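Local coordinates for protein 1-pyrroline-5-carboxylate dehydrogenase (Thermus thermophilus, PDB 1UZB) that probably catalyses the NAD-dependent oxidation of glutamate semialdehyde, the open form of 1-pyrroline-5-carboxylate, to glutamate, as a member of the aldehyde dehydrogenase family, at residues L150-P155 and D501-F506; Y246-P251 and L266-A271; P337-V342 and L423-V428. One frame throughout, in Å; residues are numbered along the deposited sequence. Where two conformers were deposited one is given.

Overall arrangement
Following the chain from the N terminus, the first segment reached is 150-155, just after helix 128-149; contact 1 sets it against helix 500-504, just before strand 507-515, some 350 residues later. Contacts 2 and 3 are nested inside that long loop and follow one another in series. Contact 2 closes a short loop, joining helix 242-248 to helix 262-272 beside strand 255-259. Contact 3 then lays helix 332-346 on strand 422-428 of another sheet, about 41 Å from contact 2 between centres and on the opposite side of the chain's centre from contact 1. Contacts 1 and 2 both touch the third subunit, another copy of the protein; contact 1 touches a further copy, contact 3 none.

Contact 1: L150-P155 and D501-F506; sequences LRYRYP and DYLRLF
Y152, in the turn that leads out of helix 128-149, lies against L503 and R504 of the short helix 500-504, near the base of the antiparallel pair 165-180 and 507-515. Such a pair is characteristic of the oligomerisation arm of aldehyde dehydrogenases. A tyrosine suits the place because it is long enough to span the gap, offers an apolar ring on the way and ends in a hydroxyl. With CG anti to its carbonyl carbon (chi1 -65°), the ring reaches across until CE1 comes within 3.9 Å of L503 CB. L503 itself is buried, its side chain resting on Y145, A148 and A149 of helix 128-149. On R504, the aliphatic base does the touching: CB lies 3.6 Å from Y152 OH, and CD approaches Y152 CE2 at 4.0 Å. The bend at chi2 (66°) then leads the guanidinium away, its plane 82° from that of the ring, and R504 NE forms a salt bridge with D501 OD2 of the third subunit. In turn, D501 OD2 pairs with R504 NE of that subunit and accepts a hydrogen bond from its Y171 OH, so this helix belongs to a subunit interface. The Y152 hydroxyl is gripped twice, giving its hydrogen bond to L500 O and accepting one from a water. A phenylalanine in its place would lack the hydroxyl and would probably leave L500 O without this partner and the water more loosely held. That water sits 2.8 Å from Y152 OH. Its second bond is weak, with 3.4 Å between the water oxygen and D501 OD1.

Contact 2: Y246-P251 and L266-A271; sequences YLVEHP and LKIYEA
The flat groups flank the V248-A271 contact rather than enter it. The H250 ring carries Y246 CE2 at its edge and in its plane, 3.7 Å from H250 CD2, and both side chains bond E77 OE1, through H250 NE2 and Y246 OH. On the other helix, Y269 starts away from the contact, and its ring meets F282 of the third subunit edge-to-face. Between these aromatic groups the facing surfaces are aliphatic. V248 supplies most of its own segment's share, through its two methyls. CG1, anti to the backbone N (chi1 167°), meets A271 CB at 3.8 Å. The same torsion leaves CG2 anti to the carbonyl carbon, where it approaches I268 CG1 at 4.3 Å. A branched valine can thus touch two residues one helical turn apart, while alanine, with just a methyl, suits a place where the backbones draw close: E249 CA and A271 CA are 6.2 Å apart. E249 lies at the exposed border, its CG 4.4 Å from A271 CB, and its carboxylate has a long, weak ion pair with R274. Helix 242-248 precedes strand 255-259 and helix 262-272 follows it; V248 and I268 both rest on I256 of that strand and on I180 of the neighbouring parallel strand. This is the alpha/beta layering of a Rossmann-type domain, consistent with the cofactor-binding domain of the family. No hydrogen bond crosses between the two segments, so the contact between them rests on apolar packing, probably aided by the exclusion of water.

Contact 3: P337-V342 and L423-V428; sequences PVLERV and LSVIRV
L339 points its CB toward V425 across the gap between helix 332-346 and strand 422-428, though CB and CG stop short of touching the strand segment. With CG anti to the backbone N (chi1 -177°), the side chain extends outward, and a chi2 of 54° sends CD1 onto V425 CG2 at 4.1 Å. The other methyl, L339 CD2, comes no closer than 4.8 Å, to V425 CG1. The two side chains cross obliquely, and both also touch T405 of strand 402-405. One helical turn on, V342 CG1 meets L423 CD2 at 4.3 Å. The spacing sets which residues face each other, L339 and V342 on one face of the helix, L423 and V425 on one face of the sheet, and burial suits all four to be aliphatic. On the far side of the helix, R341 NH2 donates to P337 O (2.9 Å) with an N-H...O angle of 157°, coming from above the carbonyl plane, and R341 NE forms a salt bridge with D304. A helix laid by its apolar face on a mostly parallel sheet is typical of an alpha/beta domain, here consistent with the catalytic domain of aldehyde dehydrogenases.

Contact 1: L150-P155 and D501-F506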
loop_
_atom_site.group_PDB
_atom_site.type_symbol
_atom_site.label_atom_id
_atom_site.label_comp_id
_atom_site.label_asym_id
_atom_site.label_seq_id
_atom_site.Cartn_x
_atom_site.Cartn_y
_atom_site.Cartn_z
ATOM N N LEU A 150 18.161 2.684 -3.422
ATOM C CA LEU A 150 17.390 1.470 -3.673
ATOM C C LEU A 150 15.997 1.759 -4.220
ATOM O O LEU A 150 15.373 0.893 -4.837
ATOM C CB LEU A 150 17.294 0.641 -2.392
ATOM C CG LEU A 150 18.604 -0.053 -2.000
ATOM C CD1 LEU A 150 18.507 -0.586 -0.581
ATOM C CD2 LEU A 150 18.898 -1.179 -2.980
ATOM N N ARG A 151 15.511 2.977 -4.000
ATOM C CA ARG A 151 14.189 3.365 -4.482
ATOM C C ARG A 151 14.184 3.542 -6.001
ATOM O O ARG A 151 13.120 3.632 -6.617
ATOM C CB ARG A 151 13.749 4.668 -3.806
ATOM C CG ARG A 151 13.626 4.569 -2.290
ATOM C CD ARG A 151 12.408 3.754 -1.879
ATOM N NE ARG A 151 11.174 4.525 -2.001
ATOM C CZ ARG A 151 10.766 5.430 -1.116
ATOM N NH1 ARG A 151 11.492 5.676 -0.031
ATOM N NH2 ARG A 151 9.641 6.102 -1.320
ATOM N N TYR A 152 15.372 3.583 -6.599
ATOM C CA TYR A 152 15.503 3.753 -8.045
ATOM C C TYR A 152 15.949 2.477 -8.750
ATOM O O TYR A 152 16.225 2.496 -9.950
ATOM C CB TYR A 152 16.524 4.853 -8.365
ATOM C CG TYR A 152 16.124 6.238 -7.916
ATOM C CD1 TYR A 152 16.440 6.701 -6.642
ATOM C CD2 TYR A 152 15.415 7.083 -8.767
ATOM C CE1 TYR A 152 16.057 7.977 -6.222
ATOM C CE2 TYR A 152 15.031 8.357 -8.363
ATOM C CZ TYR A 152 15.352 8.797 -7.091
ATOM O OH TYR A 152 14.974 10.059 -6.692
ATOM N N ARG A 153 16.009 1.369 -8.020
ATOM C CA ARG A 153 16.487 0.117 -8.603
ATOM C C ARG A 153 15.663 -0.456 -9.754
ATOM O O ARG A 153 14.452 -0.267 -9.836
ATOM C CB ARG A 153 16.668 -0.939 -7.503
ATOM C CG ARG A 153 15.392 -1.587 -6.998
ATOM C CD ARG A 153 15.693 -2.440 -5.770
ATOM N NE ARG A 153 14.599 -3.338 -5.411
ATOM C CZ ARG A 153 14.321 -4.475 -6.042
ATOM N NH1 ARG A 153 15.062 -4.862 -7.072
ATOM N NH2 ARG A 153 13.308 -5.230 -5.641
ATOM N N TYR A 154 16.358 -1.165 -10.638
ATOM C CA TYR A 154 15.775 -1.783 -11.827
ATOM C C TYR A 154 14.597 -2.720 -11.569
ATOM O O TYR A 154 14.710 -3.649 -10.771
ATOM C CB TYR A 154 16.873 -2.558 -12.566
ATOM C CG TYR A 154 16.392 -3.360 -13.755
ATOM C CD1 TYR A 154 16.121 -4.724 -13.642
ATOM C CD2 TYR A 154 16.210 -2.752 -14.996
ATOM C CE1 TYR A 154 15.682 -5.464 -14.740
ATOM C CE2 TYR A 154 15.772 -3.478 -16.097
ATOM C CZ TYR A 154 15.510 -4.831 -15.965
ATOM O OH TYR A 154 15.088 -5.555 -17.058
ATOM N N PRO A 155 13.431 -2.461 -12.194
ATOM C CA PRO A 155 13.021 -1.392 -13.120
ATOM C C PRO A 155 12.074 -0.526 -12.283
ATOM O O PRO A 155 10.968 -0.951 -11.951
ATOM C CB PRO A 155 12.280 -2.154 -14.220
ATOM C CG PRO A 155 12.514 -3.632 -13.925
ATOM C CD PRO A 155 12.610 -3.660 -12.444
ATOM N N ASP A 501 14.882 13.088 -4.042
ATOM C CA ASP A 501 15.025 13.759 -5.331
ATOM C C ASP A 501 16.462 14.018 -5.758
ATOM O O ASP A 501 16.741 14.148 -6.945
ATOM C CB ASP A 501 14.278 15.100 -5.326
ATOM C CG ASP A 501 12.779 14.942 -5.472
ATOM O OD1 ASP A 501 12.291 13.792 -5.530
ATOM O OD2 ASP A 501 12.087 15.983 -5.533
ATOM N N TYR A 502 17.377 14.098 -4.798
ATOM C CA TYR A 502 18.767 14.378 -5.134
ATOM C C TYR A 502 19.360 13.362 -6.102
ATOM O O TYR A 502 20.019 13.732 -7.071
ATOM C CB TYR A 502 19.617 14.417 -3.864
ATOM C CG TYR A 502 21.008 14.990 -4.050
ATOM C CD1 TYR A 502 21.189 16.329 -4.398
ATOM C CD2 TYR A 502 22.141 14.219 -3.794
ATOM C CE1 TYR A 502 22.460 16.890 -4.474
ATOM C CE2 TYR A 502 23.421 14.771 -3.864
ATOM C CZ TYR A 502 23.569 16.108 -4.198
ATOM O OH TYR A 502 24.823 16.677 -4.212
ATOM N N LEU A 503 19.117 12.079 -5.853
ATOM C CA LEU A 503 19.688 11.044 -6.705
ATOM C C LEU A 503 19.161 11.023 -8.139
ATOM O O LEU A 503 19.870 10.606 -9.055
ATOM C CB LEU A 503 19.515 9.669 -6.049
ATOM C CG LEU A 503 20.077 9.562 -4.625
ATOM C CD1 LEU A 503 19.946 8.130 -4.133
ATOM C CD2 LEU A 503 21.538 10.000 -4.599
ATOM N N ARG A 504 17.928 11.477 -8.340
ATOM C CA ARG A 504 17.343 11.505 -9.679
ATOM C C ARG A 504 18.167 12.389 -10.619
ATOM O O ARG A 504 18.183 12.182 -11.835
ATOM C CB ARG A 504 15.907 12.036 -9.614
ATOM C CG ARG A 504 15.206 12.124 -10.968
ATOM C CD ARG A 504 14.995 10.745 -11.556
ATOM N NE ARG A 504 14.373 10.779 -12.877
ATOM C CZ ARG A 504 15.015 11.062 -14.005
ATOM N NH1 ARG A 504 14.353 11.060 -15.154
ATOM N NH2 ARG A 504 16.316 11.341 -13.995
ATOM N N LEU A 505 18.841 13.380 -10.043
ATOM C CA LEU A 505 19.664 14.309 -10.809
ATOM C C LEU A 505 20.854 13.633 -11.481
ATOM O O LEU A 505 21.404 14.148 -12.459
ATOM C CB LEU A 505 20.180 15.414 -9.890
ATOM C CG LEU A 505 19.127 16.263 -9.177
ATOM C CD1 LEU A 505 19.818 17.166 -8.172
ATOM C CD2 LEU A 505 18.336 17.072 -10.187
ATOM N N PHE A 506 21.246 12.475 -10.966
ATOM C CA PHE A 506 22.401 11.764 -11.497
ATOM C C PHE A 506 22.030 10.506 -12.275
ATOM O O PHE A 506 22.844 9.591 -12.434
ATOM C CB PHE A 506 23.352 11.436 -10.344
ATOM C CG PHE A 506 23.732 12.651 -9.542
ATOM C CD1 PHE A 506 22.998 13.024 -8.419
ATOM C CD2 PHE A 506 24.772 13.471 -9.959
ATOM C CE1 PHE A 506 23.296 14.197 -7.727
ATOM C CE2 PHE A 506 25.077 14.644 -9.276
ATOM C CZ PHE A 506 24.337 15.007 -8.158
HETATM O O HOH W 1 12.539 11.165 -7.627
#

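Contact 2: Y246-P251 and L266-A271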
loop_
_atom_site.group_PDB
_atom_site.type_symbol
_atom_site.label_atom_id
_atom_site.label_comp_id
_atom_site.label_asym_id
_atom_site.label_seq_id
_atom_site.Cartn_x
_atom_site.Cartn_y
_atom_site.Cartn_z
ATOM N N TYR A 246 39.719 22.930 -16.173
ATOM C CA TYR A 246 40.011 21.864 -17.119
ATOM C C TYR A 246 38.899 20.815 -17.165
ATOM O O TYR A 246 38.489 20.380 -18.242
ATOM C CB TYR A 246 41.336 21.193 -16.749
ATOM C CG TYR A 246 41.780 20.120 -17.716
ATOM C CD1 TYR A 246 42.293 20.453 -18.970
ATOM C CD2 TYR A 246 41.684 18.773 -17.378
ATOM C CE1 TYR A 246 42.702 19.466 -19.863
ATOM C CE2 TYR A 246 42.088 17.776 -18.264
ATOM C CZ TYR A 246 42.598 18.131 -19.506
ATOM O OH TYR A 246 43.012 17.154 -20.384
ATOM N N LEU A 247 38.408 20.410 -15.999
ATOM C CA LEU A 247 37.357 19.401 -15.935
ATOM C C LEU A 247 35.973 19.927 -16.305
ATOM O O LEU A 247 35.236 19.279 -17.049
ATOM C CB LEU A 247 37.329 18.771 -14.542
ATOM C CG LEU A 247 38.554 17.899 -14.256
ATOM C CD1 LEU A 247 38.547 17.452 -12.803
ATOM C CD2 LEU A 247 38.546 16.702 -15.194
ATOM N N VAL A 248 35.621 21.098 -15.790
ATOM C CA VAL A 248 34.322 21.686 -16.087
ATOM C C VAL A 248 34.112 21.883 -17.589
ATOM O O VAL A 248 33.015 21.657 -18.101
ATOM C CB VAL A 248 34.153 23.043 -15.361
ATOM C CG1 VAL A 248 32.958 23.798 -15.923
ATOM C CG2 VAL A 248 33.972 22.806 -13.862
ATOM N N GLU A 249 35.166 22.289 -18.292
ATOM C CA GLU A 249 35.089 22.542 -19.731
ATOM C C GLU A 249 35.441 21.336 -20.606
ATOM O O GLU A 249 35.348 21.402 -21.832
ATOM C CB GLU A 249 36.012 23.708 -20.100
ATOM C CG GLU A 249 35.733 24.993 -19.334
ATOM C CD GLU A 249 36.719 26.100 -19.664
ATOM O OE1 GLU A 249 37.940 25.875 -19.518
ATOM O OE2 GLU A 249 36.273 27.197 -20.062
ATOM N N HIS A 250 35.830 20.237 -19.975
ATOM C CA HIS A 250 36.229 19.030 -20.692
ATOM C C HIS A 250 35.079 18.393 -21.472
ATOM O O HIS A 250 33.962 18.270 -20.967
ATOM C CB HIS A 250 36.804 18.023 -19.693
ATOM C CG HIS A 250 37.727 17.015 -20.303
ATOM N ND1 HIS A 250 37.306 16.066 -21.210
ATOM C CD2 HIS A 250 39.051 16.798 -20.118
ATOM C CE1 HIS A 250 38.331 15.309 -21.557
ATOM N NE2 HIS A 250 39.401 15.731 -20.908
ATOM N N PRO A 251 35.335 17.981 -22.722
ATOM C CA PRO A 251 34.261 17.361 -23.502
ATOM C C PRO A 251 33.823 16.008 -22.946
ATOM O O PRO A 251 32.719 15.546 -23.233
ATOM C CB PRO A 251 34.871 17.242 -24.899
ATOM C CG PRO A 251 36.337 17.082 -24.615
ATOM C CD PRO A 251 36.569 18.099 -23.522
ATOM N N LEU A 266 28.234 30.838 -11.271
ATOM C CA LEU A 266 27.764 31.425 -12.519
ATOM C C LEU A 266 28.665 31.002 -13.679
ATOM O O LEU A 266 28.184 30.660 -14.758
ATOM C CB LEU A 266 27.731 32.951 -12.408
ATOM C CG LEU A 266 26.646 33.525 -11.489
ATOM C CD1 LEU A 266 26.883 35.009 -11.263
ATOM C CD2 LEU A 266 25.273 33.289 -12.103
ATOM N N LYS A 267 29.975 31.018 -13.448
ATOM C CA LYS A 267 30.926 30.632 -14.484
ATOM C C LYS A 267 30.771 29.159 -14.851
ATOM O O LYS A 267 30.834 28.790 -16.023
ATOM C CB LYS A 267 32.358 30.912 -14.018
ATOM C CG LYS A 267 32.675 32.392 -13.866
ATOM C CD LYS A 267 34.100 32.612 -13.376
ATOM C CE LYS A 267 34.406 34.096 -13.226
ATOM N NZ LYS A 267 35.773 34.337 -12.683
ATOM N N ILE A 268 30.565 28.317 -13.847
ATOM C CA ILE A 268 30.396 26.891 -14.085
ATOM C C ILE A 268 29.123 26.603 -14.882
ATOM O O ILE A 268 29.143 25.821 -15.831
ATOM C CB ILE A 268 30.362 26.117 -12.748
ATOM C CG1 ILE A 268 31.760 26.122 -12.123
ATOM C CG2 ILE A 268 29.876 24.691 -12.973
ATOM C CD1 ILE A 268 31.814 25.522 -10.741
ATOM N N TYR A 269 28.019 27.243 -14.509
ATOM C CA TYR A 269 26.756 27.022 -15.199
ATOM C C TYR A 269 26.842 27.462 -16.656
ATOM O O TYR A 269 26.317 26.795 -17.550
ATOM C CB TYR A 269 25.635 27.781 -14.493
ATOM C CG TYR A 269 24.267 27.194 -14.727
ATOM C CD1 TYR A 269 23.315 27.866 -15.493
ATOM C CD2 TYR A 269 23.914 25.976 -14.153
ATOM C CE1 TYR A 269 22.039 27.339 -15.675
ATOM C CE2 TYR A 269 22.645 25.439 -14.326
ATOM C CZ TYR A 269 21.712 26.123 -15.083
ATOM O OH TYR A 269 20.444 25.606 -15.214
ATOM N N GLU A 270 27.507 28.585 -16.892
ATOM C CA GLU A 270 27.664 29.087 -18.249
ATOM C C GLU A 270 28.523 28.117 -19.058
ATOM O O GLU A 270 28.187 27.776 -20.191
ATOM C CB GLU A 270 28.308 30.477 -18.234
ATOM C CG GLU A 270 28.280 31.162 -19.593
ATOM C CD GLU A 270 28.839 32.567 -19.557
ATOM O OE1 GLU A 270 28.431 33.351 -18.675
ATOM O OE2 GLU A 270 29.681 32.890 -20.419
ATOM N N ALA A 271 29.627 27.661 -18.472
ATOM C CA ALA A 271 30.517 26.731 -19.157
ATOM C C ALA A 271 29.829 25.400 -19.460
ATOM O O ALA A 271 30.017 24.823 -20.532
ATOM C CB ALA A 271 31.770 26.492 -18.317
#

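Contact 3: P337-V342 and L423-V428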
loop_
_atom_site.group_PDB
_atom_site.type_symbol
_atom_site.label_atom_id
_atom_site.label_comp_id
_atom_site.label_asym_id
_atom_site.label_seq_id
_atom_site.Cartn_x
_atom_site.Cartn_y
_atom_site.Cartn_z
ATOM N N PRO A 337 13.265 45.600 21.757
ATOM C CA PRO A 337 13.370 44.396 22.590
ATOM C C PRO A 337 14.305 43.311 22.060
ATOM O O PRO A 337 15.107 42.751 22.809
ATOM C CB PRO A 337 11.916 43.915 22.684
ATOM C CG PRO A 337 11.130 45.163 22.525
ATOM C CD PRO A 337 11.858 45.849 21.404
ATOM N N VAL A 338 14.207 43.014 20.771
ATOM C CA VAL A 338 15.043 41.974 20.195
ATOM C C VAL A 338 16.490 42.410 20.006
ATOM O O VAL A 338 17.410 41.658 20.322
ATOM C CB VAL A 338 14.469 41.479 18.848
ATOM C CG1 VAL A 338 15.375 40.411 18.251
ATOM C CG2 VAL A 338 13.073 40.911 19.069
ATOM N N LEU A 339 16.702 43.624 19.508
ATOM C CA LEU A 339 18.063 44.093 19.295
ATOM C C LEU A 339 18.834 44.176 20.606
ATOM O O LEU A 339 19.998 43.796 20.669
ATOM C CB LEU A 339 18.066 45.452 18.592
ATOM C CG LEU A 339 19.454 46.008 18.256
ATOM C CD1 LEU A 339 20.258 44.981 17.462
ATOM C CD2 LEU A 339 19.302 47.297 17.459
ATOM N N GLU A 340 18.186 44.656 21.661
ATOM C CA GLU A 340 18.866 44.756 22.943
ATOM C C GLU A 340 19.287 43.367 23.424
ATOM O O GLU A 340 20.390 43.192 23.937
ATOM C CB GLU A 340 17.961 45.440 23.978
ATOM C CG GLU A 340 16.708 44.670 24.352
ATOM C CD GLU A 340 16.804 44.027 25.722
ATOM O OE1 GLU A 340 17.750 43.242 25.951
ATOM O OE2 GLU A 340 15.933 44.306 26.573
ATOM N N ARG A 341 18.415 42.380 23.246
ATOM C CA ARG A 341 18.718 41.014 23.666
ATOM C C ARG A 341 19.816 40.380 22.813
ATOM O O ARG A 341 20.677 39.666 23.326
ATOM C CB ARG A 341 17.453 40.156 23.615
ATOM C CG ARG A 341 16.457 40.471 24.730
ATOM C CD ARG A 341 15.150 39.722 24.536
ATOM N NE ARG A 341 14.256 39.842 25.688
ATOM C CZ ARG A 341 13.616 40.953 26.036
ATOM N NH1 ARG A 341 12.829 40.952 27.102
ATOM N NH2 ARG A 341 13.751 42.060 25.321
ATOM N N VAL A 342 19.788 40.645 21.511
ATOM C CA VAL A 342 20.804 40.101 20.613
ATOM C C VAL A 342 22.179 40.673 20.963
ATOM O O VAL A 342 23.167 39.940 21.017
ATOM C CB VAL A 342 20.470 40.413 19.131
ATOM C CG1 VAL A 342 21.674 40.113 18.243
ATOM C CG2 VAL A 342 19.275 39.579 18.686
ATOM N N LEU A 423 26.298 40.688 11.180
ATOM C CA LEU A 423 24.843 40.716 11.125
ATOM C C LEU A 423 24.322 42.114 10.819
ATOM O O LEU A 423 24.721 43.084 11.470
ATOM C CB LEU A 423 24.274 40.251 12.465
ATOM C CG LEU A 423 22.755 40.205 12.594
ATOM C CD1 LEU A 423 22.187 39.175 11.632
ATOM C CD2 LEU A 423 22.388 39.857 14.027
ATOM N N SER A 424 23.425 42.206 9.838
ATOM C CA SER A 424 22.820 43.479 9.444
ATOM C C SER A 424 21.369 43.511 9.916
ATOM O O SER A 424 20.563 42.666 9.522
ATOM C CB SER A 424 22.865 43.644 7.922
ATOM O OG SER A 424 24.199 43.770 7.453
ATOM N N VAL A 425 21.040 44.490 10.753
ATOM C CA VAL A 425 19.692 44.617 11.293
ATOM C C VAL A 425 18.911 45.682 10.541
ATOM O O VAL A 425 19.353 46.830 10.412
ATOM C CB VAL A 425 19.735 44.964 12.793
ATOM C CG1 VAL A 425 18.331 44.958 13.377
ATOM C CG2 VAL A 425 20.620 43.961 13.523
ATOM N N ILE A 426 17.745 45.279 10.051
ATOM C CA ILE A 426 16.865 46.137 9.268
ATOM C C ILE A 426 15.551 46.337 10.016
ATOM O O ILE A 426 14.919 45.374 10.440
ATOM C CB ILE A 426 16.594 45.483 7.893
ATOM C CG1 ILE A 426 17.926 45.160 7.207
ATOM C CG2 ILE A 426 15.745 46.401 7.029
ATOM C CD1 ILE A 426 17.808 44.231 6.009
ATOM N N ARG A 427 15.151 47.592 10.181
ATOM C CA ARG A 427 13.919 47.926 10.884
ATOM C C ARG A 427 12.802 48.208 9.884
ATOM O O ARG A 427 12.954 49.049 8.999
ATOM C CB ARG A 427 14.158 49.152 11.772
ATOM C CG ARG A 427 12.944 49.623 12.557
ATOM C CD ARG A 427 13.353 50.607 13.646
ATOM N NE ARG A 427 13.925 51.834 13.100
ATOM C CZ ARG A 427 13.211 52.860 12.644
ATOM N NH1 ARG A 427 13.823 53.933 12.162
ATOM N NH2 ARG A 427 11.886 52.820 12.681
ATOM N N VAL A 428 11.686 47.497 10.025
ATOM C CA VAL A 428 10.546 47.664 9.128
ATOM C C VAL A 428 9.283 47.962 9.932
ATOM O O VAL A 428 9.239 47.722 11.138
ATOM C CB VAL A 428 10.333 46.402 8.252
ATOM C CG1 VAL A 428 11.591 46.116 7.446
ATOM C CG2 VAL A 428 9.987 45.201 9.121
#